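Local coordinates for protein 2-hydroxyisobutyryl-CoA synthetase (Aquincola tertiaricarbonis, PDB 6HDY) that belongs to the ANL superfamily of AMP-binding enzymes, with a large N-terminal part and a smaller C-terminal domain, at residues A[51-62]-A[77-88]; A[395-403]-A[414-423]. All blocks are in the same frame, centred on the assembly; numbering follows the deposited sequence.

Contact 1: A[51-62]-A[77-88]; sequences LGRLQQVCQYAW and FQPSQLKSLEDF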
loop_
_atom_site.group_PDB
_atom_site.type_symbol
_atom_site.label_atom_id
_atom_site.label_comp_id
_atom_site.label_asym_id
_atom_site.label_seq_id
_atom_site.Cartn_x
_atom_site.Cartn_y
_atom_site.Cartn_z
ATOM N N LEU A 51 30.162 -13.850 -15.267
ATOM C CA LEU A 51 30.092 -14.871 -16.316
ATOM C C LEU A 51 29.848 -16.243 -15.685
ATOM O O LEU A 51 29.053 -17.020 -16.218
ATOM C CB LEU A 51 31.385 -14.866 -17.165
ATOM C CG LEU A 51 31.640 -16.068 -18.108
ATOM C CD1 LEU A 51 30.562 -16.166 -19.204
ATOM C CD2 LEU A 51 33.052 -16.022 -18.698
ATOM N N GLY A 52 30.525 -16.508 -14.559
ATOM C CA GLY A 52 30.379 -17.734 -13.780
ATOM C C GLY A 52 28.952 -17.900 -13.296
ATOM O O GLY A 52 28.350 -18.964 -13.463
ATOM N N ARG A 53 28.384 -16.813 -12.751
ATOM C CA ARG A 53 27.000 -16.775 -12.268
ATOM C C ARG A 53 26.006 -16.941 -13.426
ATOM O O ARG A 53 24.998 -17.628 -13.283
ATOM C CB ARG A 53 26.722 -15.449 -11.527
ATOM C CG ARG A 53 25.265 -15.312 -11.012
ATOM C CD ARG A 53 24.788 -16.455 -10.106
ATOM N NE ARG A 53 25.720 -16.707 -9.006
ATOM C CZ ARG A 53 25.764 -15.988 -7.891
ATOM N NH1 ARG A 53 24.893 -15.000 -7.692
ATOM N NH2 ARG A 53 26.659 -16.261 -6.958
ATOM N N LEU A 54 26.297 -16.272 -14.551
ATOM C CA LEU A 54 25.523 -16.264 -15.791
ATOM C C LEU A 54 25.331 -17.691 -16.276
ATOM O O LEU A 54 24.230 -18.054 -16.678
ATOM C CB LEU A 54 26.278 -15.415 -16.838
ATOM C CG LEU A 54 25.609 -14.177 -17.460
ATOM C CD1 LEU A 54 24.443 -13.628 -16.657
ATOM C CD2 LEU A 54 26.625 -13.104 -17.800
ATOM N N GLN A 55 26.373 -18.518 -16.149
ATOM C CA GLN A 55 26.358 -19.933 -16.513
ATOM C C GLN A 55 25.418 -20.713 -15.582
ATOM O O GLN A 55 24.596 -21.502 -16.059
ATOM C CB GLN A 55 27.782 -20.514 -16.473
ATOM C CG GLN A 55 28.690 -19.924 -17.557
ATOM C CD GLN A 55 30.156 -20.172 -17.289
ATOM O OE1 GLN A 55 30.655 -19.992 -16.174
ATOM N NE2 GLN A 55 30.886 -20.566 -18.317
ATOM N N GLN A 56 25.511 -20.442 -14.257
ATOM C CA GLN A 56 24.669 -21.042 -13.221
ATOM C C GLN A 56 23.191 -20.711 -13.496
ATOM O O GLN A 56 22.375 -21.617 -13.523
ATOM C CB GLN A 56 25.060 -20.526 -11.818
ATOM C CG GLN A 56 26.398 -20.976 -11.277
ATOM C CD GLN A 56 26.632 -20.486 -9.859
ATOM O OE1 GLN A 56 27.304 -19.463 -9.642
ATOM N NE2 GLN A 56 26.126 -21.232 -8.857
ATOM N N VAL A 57 22.867 -19.414 -13.734
ATOM C CA VAL A 57 21.509 -18.900 -13.997
ATOM C C VAL A 57 20.889 -19.561 -15.247
ATOM O O VAL A 57 19.751 -20.040 -15.194
ATOM C CB VAL A 57 21.494 -17.340 -14.048
ATOM C CG1 VAL A 57 20.139 -16.792 -14.520
ATOM C CG2 VAL A 57 21.856 -16.752 -12.680
ATOM N N CYS A 58 21.650 -19.600 -16.349
ATOM C CA CYS A 58 21.221 -20.197 -17.610
ATOM C C CYS A 58 20.968 -21.692 -17.486
ATOM O O CYS A 58 20.052 -22.206 -18.126
ATOM C CB CYS A 58 22.210 -19.873 -18.725
ATOM S SG CYS A 58 22.064 -18.186 -19.360
ATOM N N GLN A 59 21.758 -22.386 -16.645
ATOM C CA GLN A 59 21.588 -23.815 -16.380
ATOM C C GLN A 59 20.324 -23.973 -15.539
ATOM O O GLN A 59 19.508 -24.860 -15.799
ATOM C CB GLN A 59 22.800 -24.376 -15.623
ATOM C CG GLN A 59 24.009 -24.663 -16.510
ATOM C CD GLN A 59 25.337 -24.629 -15.775
ATOM O OE1 GLN A 59 25.431 -24.890 -14.567
ATOM N NE2 GLN A 59 26.411 -24.343 -16.506
ATOM N N TYR A 60 20.135 -23.065 -14.565
ATOM C CA TYR A 60 18.957 -23.076 -13.703
ATOM C C TYR A 60 17.682 -22.874 -14.536
ATOM O O TYR A 60 16.739 -23.618 -14.352
ATOM C CB TYR A 60 19.098 -22.061 -12.545
ATOM C CG TYR A 60 17.823 -21.904 -11.732
ATOM C CD1 TYR A 60 17.506 -22.801 -10.709
ATOM C CD2 TYR A 60 16.919 -20.876 -12.002
ATOM C CE1 TYR A 60 16.339 -22.657 -9.962
ATOM C CE2 TYR A 60 15.736 -20.748 -11.282
ATOM C CZ TYR A 60 15.450 -21.639 -10.263
ATOM O OH TYR A 60 14.264 -21.521 -9.583
ATOM N N ALA A 61 17.681 -21.909 -15.478
ATOM C CA ALA A 61 16.522 -21.604 -16.331
ATOM C C ALA A 61 16.226 -22.732 -17.313
ATOM O O ALA A 61 15.072 -23.074 -17.522
ATOM C CB ALA A 61 16.742 -20.297 -17.065
ATOM N N TRP A 62 17.271 -23.346 -17.883
ATOM C CA TRP A 62 17.141 -24.492 -18.794
ATOM C C TRP A 62 16.454 -25.660 -18.104
ATOM O O TRP A 62 15.682 -26.387 -18.731
ATOM C CB TRP A 62 18.531 -24.932 -19.236
ATOM C CG TRP A 62 18.569 -26.057 -20.220
ATOM C CD1 TRP A 62 18.761 -27.382 -19.948
ATOM C CD2 TRP A 62 18.554 -25.936 -21.646
ATOM N NE1 TRP A 62 18.846 -28.101 -21.119
ATOM C CE2 TRP A 62 18.752 -27.234 -22.179
ATOM C CE3 TRP A 62 18.384 -24.854 -22.531
ATOM C CZ2 TRP A 62 18.786 -27.479 -23.560
ATOM C CZ3 TRP A 62 18.407 -25.099 -23.896
ATOM C CH2 TRP A 62 18.604 -26.397 -24.400
ATOM N N PHE A 77 20.669 -21.916 -29.082
ATOM C CA PHE A 77 21.490 -21.734 -27.891
ATOM C C PHE A 77 21.260 -22.803 -26.806
ATOM O O PHE A 77 20.123 -23.156 -26.479
ATOM C CB PHE A 77 21.335 -20.305 -27.316
ATOM C CG PHE A 77 22.095 -20.084 -26.029
ATOM C CD1 PHE A 77 23.484 -19.972 -26.034
ATOM C CD2 PHE A 77 21.433 -20.062 -24.804
ATOM C CE1 PHE A 77 24.191 -19.806 -24.838
ATOM C CE2 PHE A 77 22.141 -19.900 -23.609
ATOM C CZ PHE A 77 23.515 -19.787 -23.633
ATOM N N GLN A 78 22.375 -23.249 -26.219
ATOM C CA GLN A 78 22.500 -24.225 -25.139
ATOM C C GLN A 78 23.417 -23.565 -24.066
ATOM O O GLN A 78 24.435 -22.987 -24.458
ATOM C CB GLN A 78 23.180 -25.476 -25.720
ATOM C CG GLN A 78 23.311 -26.624 -24.762
ATOM C CD GLN A 78 23.506 -27.890 -25.513
ATOM O OE1 GLN A 78 22.632 -28.325 -26.261
ATOM N NE2 GLN A 78 24.651 -28.513 -25.317
ATOM N N PRO A 79 23.122 -23.651 -22.737
ATOM C CA PRO A 79 23.982 -22.964 -21.735
ATOM C C PRO A 79 25.495 -23.291 -21.762
ATOM O O PRO A 79 26.315 -22.462 -21.342
ATOM C CB PRO A 79 23.346 -23.334 -20.393
ATOM C CG PRO A 79 21.919 -23.692 -20.725
ATOM C CD PRO A 79 21.952 -24.296 -22.095
ATOM N N SER A 80 25.872 -24.445 -22.312
ATOM C CA SER A 80 27.272 -24.844 -22.429
ATOM C C SER A 80 28.054 -23.987 -23.443
ATOM O O SER A 80 29.287 -24.053 -23.463
ATOM C CB SER A 80 27.372 -26.310 -22.816
ATOM O OG SER A 80 26.878 -26.524 -24.127
ATOM N N GLN A 81 27.333 -23.217 -24.294
ATOM C CA GLN A 81 27.915 -22.341 -25.320
ATOM C C GLN A 81 28.206 -20.952 -24.746
ATOM O O GLN A 81 28.794 -20.122 -25.433
ATOM C CB GLN A 81 27.008 -22.243 -26.562
ATOM C CG GLN A 81 26.765 -23.565 -27.292
ATOM C CD GLN A 81 25.691 -23.381 -28.327
ATOM O OE1 GLN A 81 24.516 -23.238 -28.009
ATOM N NE2 GLN A 81 26.063 -23.348 -29.585
ATOM N N LEU A 82 27.787 -20.698 -23.493
ATOM C CA LEU A 82 28.066 -19.440 -22.803
ATOM C C LEU A 82 29.501 -19.603 -22.253
ATOM O O LEU A 82 29.690 -20.208 -21.193
ATOM C CB LEU A 82 27.068 -19.231 -21.648
ATOM C CG LEU A 82 26.573 -17.816 -21.361
ATOM C CD1 LEU A 82 25.860 -17.764 -20.020
ATOM C CD2 LEU A 82 27.696 -16.773 -21.409
ATOM N N LYS A 83 30.506 -19.136 -23.009
ATOM C CA LYS A 83 31.913 -19.294 -22.624
ATOM C C LYS A 83 32.635 -17.962 -22.423
ATOM O O LYS A 83 33.812 -17.955 -22.068
ATOM C CB LYS A 83 32.658 -20.204 -23.617
ATOM C CG LYS A 83 32.136 -21.642 -23.646
ATOM C CD LYS A 83 33.045 -22.510 -24.474
ATOM C CE LYS A 83 32.546 -23.916 -24.675
ATOM N NZ LYS A 83 33.568 -24.735 -25.390
ATOM N N SER A 84 31.907 -16.840 -22.617
ATOM C CA SER A 84 32.366 -15.454 -22.454
ATOM C C SER A 84 31.160 -14.504 -22.484
ATOM O O SER A 84 30.078 -14.906 -22.902
ATOM C CB SER A 84 33.361 -15.075 -23.551
ATOM O OG SER A 84 32.754 -15.001 -24.829
ATOM N N LEU A 85 31.363 -13.230 -22.091
ATOM C CA LEU A 85 30.336 -12.189 -22.111
ATOM C C LEU A 85 29.943 -11.851 -23.557
ATOM O O LEU A 85 28.817 -11.408 -23.812
ATOM C CB LEU A 85 30.814 -10.930 -21.355
ATOM C CG LEU A 85 31.057 -11.091 -19.835
ATOM C CD1 LEU A 85 31.701 -9.840 -19.249
ATOM C CD2 LEU A 85 29.767 -11.436 -19.083
ATOM N N GLU A 86 30.869 -12.095 -24.500
ATOM C CA GLU A 86 30.652 -11.901 -25.930
ATOM C C GLU A 86 29.713 -12.993 -26.482
ATOM O O GLU A 86 28.929 -12.717 -27.385
ATOM C CB GLU A 86 31.977 -11.792 -26.733
ATOM C CG GLU A 86 33.286 -11.890 -25.948
ATOM C CD GLU A 86 33.629 -10.833 -24.908
ATOM O OE1 GLU A 86 33.442 -9.624 -25.178
ATOM O OE2 GLU A 86 34.131 -11.223 -23.829
ATOM N N ASP A 87 29.771 -14.215 -25.918
ATOM C CA ASP A 87 28.883 -15.326 -26.295
ATOM C C ASP A 87 27.460 -15.007 -25.847
ATOM O O ASP A 87 26.509 -15.264 -26.579
ATOM C CB ASP A 87 29.322 -16.640 -25.629
ATOM C CG ASP A 87 30.472 -17.388 -26.271
ATOM O OD1 ASP A 87 30.678 -17.236 -27.495
ATOM O OD2 ASP A 87 31.114 -18.175 -25.572
ATOM N N PHE A 88 27.328 -14.438 -24.639
ATOM C CA PHE A 88 26.075 -14.023 -24.027
ATOM C C PHE A 88 25.308 -13.025 -24.906
ATOM O O PHE A 88 24.139 -13.259 -25.194
ATOM C CB PHE A 88 26.364 -13.419 -22.640
ATOM C CG PHE A 88 25.178 -13.306 -21.715
ATOM C CD1 PHE A 88 24.558 -14.446 -21.208
ATOM C CD2 PHE A 88 24.711 -12.060 -21.306
ATOM C CE1 PHE A 88 23.448 -14.340 -20.361
ATOM C CE2 PHE A 88 23.635 -11.955 -20.416
ATOM C CZ PHE A 88 22.999 -13.095 -19.968
#

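Contact 2: A[395-403]-A[414-423]; sequences GYGGEHRIV and LLRVEPSESV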
loop_
_atom_site.group_PDB
_atom_site.type_symbol
_atom_site.label_atom_id
_atom_site.label_comp_id
_atom_site.label_asym_id
_atom_site.label_seq_id
_atom_site.Cartn_x
_atom_site.Cartn_y
_atom_site.Cartn_z
ATOM N N GLY A 395 10.192 31.509 -15.400
ATOM C CA GLY A 395 8.787 31.821 -15.660
ATOM C C GLY A 395 7.866 30.634 -15.878
ATOM O O GLY A 395 6.643 30.801 -15.927
ATOM N N TYR A 396 8.439 29.426 -16.024
ATOM C CA TYR A 396 7.686 28.177 -16.225
ATOM C C TYR A 396 6.913 27.755 -14.939
ATOM O O TYR A 396 7.495 27.726 -13.858
ATOM C CB TYR A 396 8.643 27.086 -16.713
ATOM C CG TYR A 396 8.054 25.693 -16.784
ATOM C CD1 TYR A 396 7.104 25.364 -17.748
ATOM C CD2 TYR A 396 8.471 24.695 -15.907
ATOM C CE1 TYR A 396 6.582 24.077 -17.838
ATOM C CE2 TYR A 396 7.966 23.400 -15.996
ATOM C CZ TYR A 396 7.026 23.094 -16.968
ATOM O OH TYR A 396 6.490 21.832 -17.031
ATOM N N GLY A 397 5.614 27.467 -15.096
ATOM C CA GLY A 397 4.667 27.138 -14.028
ATOM C C GLY A 397 4.691 25.751 -13.410
ATOM O O GLY A 397 3.969 25.511 -12.435
ATOM N N GLY A 398 5.510 24.843 -13.949
ATOM C CA GLY A 398 5.634 23.497 -13.391
ATOM C C GLY A 398 4.929 22.393 -14.151
ATOM O O GLY A 398 5.129 21.221 -13.840
ATOM N N GLU A 399 4.098 22.747 -15.144
ATOM C CA GLU A 399 3.395 21.775 -15.979
ATOM C C GLU A 399 3.281 22.209 -17.409
ATOM O O GLU A 399 3.331 23.416 -17.717
ATOM C CB GLU A 399 2.011 21.364 -15.425
ATOM C CG GLU A 399 2.040 20.124 -14.523
ATOM C CD GLU A 399 2.678 18.862 -15.076
ATOM O OE1 GLU A 399 2.741 18.701 -16.317
ATOM O OE2 GLU A 399 3.108 18.021 -14.257
ATOM N N HIS A 400 3.168 21.200 -18.290
ATOM C CA HIS A 400 3.014 21.346 -19.739
ATOM C C HIS A 400 2.483 20.038 -20.315
ATOM O O HIS A 400 2.501 19.003 -19.631
ATOM C CB HIS A 400 4.346 21.740 -20.415
ATOM C CG HIS A 400 5.368 20.642 -20.453
ATOM N ND1 HIS A 400 6.217 20.407 -19.386
ATOM C CD2 HIS A 400 5.655 19.755 -21.440
ATOM C CE1 HIS A 400 6.991 19.399 -19.755
ATOM N NE2 HIS A 400 6.685 18.968 -20.977
ATOM N N ARG A 401 2.006 20.096 -21.560
ATOM C CA ARG A 401 1.567 18.955 -22.352
ATOM C C ARG A 401 2.199 19.117 -23.730
ATOM O O ARG A 401 2.397 20.244 -24.209
ATOM C CB ARG A 401 0.034 18.885 -22.507
ATOM C CG ARG A 401 -0.787 18.535 -21.253
ATOM C CD ARG A 401 -0.761 17.066 -20.831
ATOM N NE ARG A 401 0.184 16.930 -19.740
ATOM C CZ ARG A 401 -0.131 16.646 -18.486
ATOM N NH1 ARG A 401 -1.372 16.304 -18.162
ATOM N NH2 ARG A 401 0.793 16.671 -17.552
ATOM N N ILE A 402 2.548 17.991 -24.348
ATOM C CA ILE A 402 3.063 17.927 -25.715
ATOM C C ILE A 402 1.911 17.302 -26.512
ATOM O O ILE A 402 1.390 16.263 -26.098
ATOM C CB ILE A 402 4.374 17.109 -25.824
ATOM C CG1 ILE A 402 5.418 17.557 -24.780
ATOM C CG2 ILE A 402 4.935 17.153 -27.238
ATOM C CD1 ILE A 402 6.420 16.469 -24.420
ATOM N N VAL A 403 1.428 18.000 -27.562
ATOM C CA VAL A 403 0.316 17.532 -28.396
ATOM C C VAL A 403 0.876 17.108 -29.762
ATOM O O VAL A 403 1.455 17.923 -30.488
ATOM C CB VAL A 403 -0.895 18.513 -28.476
ATOM C CG1 VAL A 403 -1.981 17.977 -29.395
ATOM C CG2 VAL A 403 -1.476 18.791 -27.087
ATOM N N LEU A 414 3.692 21.287 -30.983
ATOM C CA LEU A 414 2.600 21.974 -30.292
ATOM C C LEU A 414 2.750 21.743 -28.783
ATOM O O LEU A 414 2.781 20.587 -28.328
ATOM C CB LEU A 414 1.196 21.526 -30.782
ATOM C CG LEU A 414 0.851 21.646 -32.281
ATOM C CD1 LEU A 414 -0.575 21.218 -32.534
ATOM C CD2 LEU A 414 1.052 23.068 -32.810
ATOM N N LEU A 415 2.863 22.845 -28.014
ATOM C CA LEU A 415 3.013 22.787 -26.556
ATOM C C LEU A 415 1.945 23.609 -25.854
ATOM O O LEU A 415 1.590 24.683 -26.333
ATOM C CB LEU A 415 4.414 23.264 -26.114
ATOM C CG LEU A 415 5.661 22.519 -26.649
ATOM C CD1 LEU A 415 6.947 23.212 -26.181
ATOM C CD2 LEU A 415 5.684 21.029 -26.185
ATOM N N ARG A 416 1.399 23.075 -24.748
ATOM C CA ARG A 416 0.438 23.741 -23.867
ATOM C C ARG A 416 1.268 23.933 -22.608
ATOM O O ARG A 416 1.634 22.945 -21.968
ATOM C CB ARG A 416 -0.820 22.888 -23.580
ATOM C CG ARG A 416 -1.677 22.558 -24.823
ATOM C CD ARG A 416 -3.067 22.083 -24.416
ATOM N NE ARG A 416 -3.976 23.223 -24.294
ATOM C CZ ARG A 416 -5.114 23.246 -23.601
ATOM N NH1 ARG A 416 -5.514 22.173 -22.926
ATOM N NH2 ARG A 416 -5.853 24.351 -23.565
ATOM N N VAL A 417 1.677 25.185 -22.322
ATOM C CA VAL A 417 2.575 25.473 -21.203
ATOM C C VAL A 417 1.935 26.376 -20.136
ATOM O O VAL A 417 1.306 27.392 -20.452
ATOM C CB VAL A 417 3.931 26.049 -21.716
ATOM C CG1 VAL A 417 4.880 26.380 -20.571
ATOM C CG2 VAL A 417 4.605 25.099 -22.707
ATOM N N GLU A 418 2.113 25.995 -18.873
ATOM C CA GLU A 418 1.657 26.796 -17.752
ATOM C C GLU A 418 2.709 27.865 -17.415
ATOM O O GLU A 418 3.881 27.521 -17.240
ATOM C CB GLU A 418 1.457 25.922 -16.496
ATOM C CG GLU A 418 0.013 25.615 -16.151
ATOM C CD GLU A 418 -0.173 24.825 -14.873
ATOM O OE1 GLU A 418 0.508 25.143 -13.871
ATOM O OE2 GLU A 418 -1.061 23.941 -14.848
ATOM N N PRO A 419 2.317 29.154 -17.286
ATOM C CA PRO A 419 3.255 30.156 -16.736
ATOM C C PRO A 419 3.149 30.106 -15.192
ATOM O O PRO A 419 2.196 29.526 -14.656
ATOM C CB PRO A 419 2.666 31.471 -17.231
ATOM C CG PRO A 419 1.169 31.208 -17.237
ATOM C CD PRO A 419 0.964 29.729 -17.483
ATOM N N SER A 420 4.074 30.751 -14.470
ATOM C CA SER A 420 3.981 30.820 -13.008
ATOM C C SER A 420 2.895 31.837 -12.600
ATOM O O SER A 420 2.524 32.711 -13.405
ATOM C CB SER A 420 5.321 31.207 -12.392
ATOM O OG SER A 420 5.729 32.498 -12.809
ATOM N N GLU A 421 2.367 31.697 -11.365
ATOM C CA GLU A 421 1.357 32.621 -10.832
ATOM C C GLU A 421 1.860 34.097 -10.821
ATOM O O GLU A 421 1.065 35.008 -11.097
ATOM C CB GLU A 421 0.900 32.198 -9.431
ATOM C CG GLU A 421 -0.040 31.006 -9.453
ATOM C CD GLU A 421 -0.169 30.301 -8.121
ATOM O OE1 GLU A 421 0.454 29.227 -7.953
ATOM O OE2 GLU A 421 -0.877 30.834 -7.237
ATOM N N SER A 422 3.187 34.305 -10.567
ATOM C CA SER A 422 3.833 35.631 -10.555
ATOM C C SER A 422 3.936 36.211 -11.971
ATOM O O SER A 422 3.774 37.429 -12.137
ATOM C CB SER A 422 5.191 35.594 -9.857
ATOM O OG SER A 422 6.166 34.895 -10.611
ATOM N N VAL A 423 4.175 35.333 -12.992
ATOM C CA VAL A 423 4.204 35.752 -14.409
ATOM C C VAL A 423 2.760 36.157 -14.790
ATOM O O VAL A 423 2.563 37.193 -15.414
ATOM C CB VAL A 423 4.836 34.683 -15.356
ATOM C CG1 VAL A 423 4.484 34.941 -16.828
ATOM C CG2 VAL A 423 6.353 34.643 -15.181
HETATM O O HOH W 1 3.813 18.415 -31.624
#

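Contact 1: A[51-62]-A[77-88]
Leu54 of helix 51-62 lies over one face of the Phe88 ring, and its atoms meet three residues of 77-88 in turn. CB touches Leu82 CD1. CG stands above the Phe88 ring, displaced toward its rim and 3.8 Å from the ring centroid, a CH-pi contact. Of the two methyls, CD1 comes to 3.7 Å from Phe88 CZ, while CD2 reaches Leu85 CD2 at 3.8 Å. Cys58 SG, one turn further on, meets Phe88 CE1 at the edge of the ring, so Phe88 is touched on face and rim by the same helix. Leu82 fills the middle: its CD1 packs on the backbone O of Leu54 and on Cys58 SG, and its CD2 lies 3.7 Å from Leu51 CD1. At the far end Trp62, with CG anti to the backbone N (chi1 -177°), lays its six-membered ring against Pro79, whose CD sits 3.6 Å from Trp62 CE3 over the face. The polar link is made by the extended side chain of Gln55, whose NE2 donates to Leu82 O at 3.1 Å, with the carbonyl oxygen near the amide plane. This bond ties the helix to the loop backbone two residues before Ser84, whose OG accepts from Asp87 N and caps helix 85-88. Tyr305 of strand 304-310 and Thr328 of strand 322-329 also touch Leu54, and Trp72 of helix 66-74 meets Cys58. This is helix packing in the N-terminal part of an ANL-family enzyme: helix 43-64 meets the 3-10 turn at Pro79, the loop at Leu82 and the capped start of helix 85-91, helix 66-74 intervening in sequence.

Contact 2: A[395-403]-A[414-423]
A chi1 of 172° turns the Tyr396 ring, whose CB points away, back toward strand 414-419, where Val417 CG1 meets the ring edge, 3.7 Å from Tyr396 CD1. His400 takes a different rotamer, CG lying between backbone N and carbonyl carbon (chi1 71°), and this brings its ND1 to 2.8 Å from Tyr396 OH in a nearly straight hydrogen bond. His400 CB rests at the same time near Val417 CG2. Further along this face Ile402 and Leu415 run side by side, Ile402 CG1 3.8 Å from Leu415 CD2. The strands form an antiparallel hairpin: Arg401 and Arg416 make a hydrogen-bonded pair, with Arg416 N donating to Arg401 O at 3.0 Å, and Glu418 N donates to Glu399 O. A beta bulge between Tyr396 and His400 shifts the register by two, and within it Gly397 N donates to Glu418 O at 2.8 Å. Past the strand, Ser420 N bonds to Gly395 O, and Ser420 OG caps helix 421-423 through Val423 N. Arg401 pairs with Glu399, which also bridges to Arg469; Glu418 turns to Arg462 and the backbone N of Ile460. The hairpin is the centre of a mixed sheet, flanked by strands 450-454 and 470-471. Helices 383-391 and 428-446 pack on the Tyr396, His400 and Val417 face, and helix 474-486 on Val403 and Leu414.

Overall arrangement
The two contacts lie on opposite sides of the chain's centre, about 50 Å apart between centres, and share no helix or strand. Contact 1 belongs to the N-terminal part and is partly buried, with residues such as Gln59 and Gln78 exposed; contact 2 is buried inside the C-terminal domain. Their chemistry follows this: between 51-62 and 77-88 side chains do nearly all the work, aliphatic ones packed on one another and over two aromatic rings with a single hydrogen bond across. Between 395-403 and 414-423 the backbone carries the join through a ladder of peptide hydrogen bonds, and apolar side chains fill the space toward the helices, while charged ones bridge to neighbouring loops and a strand.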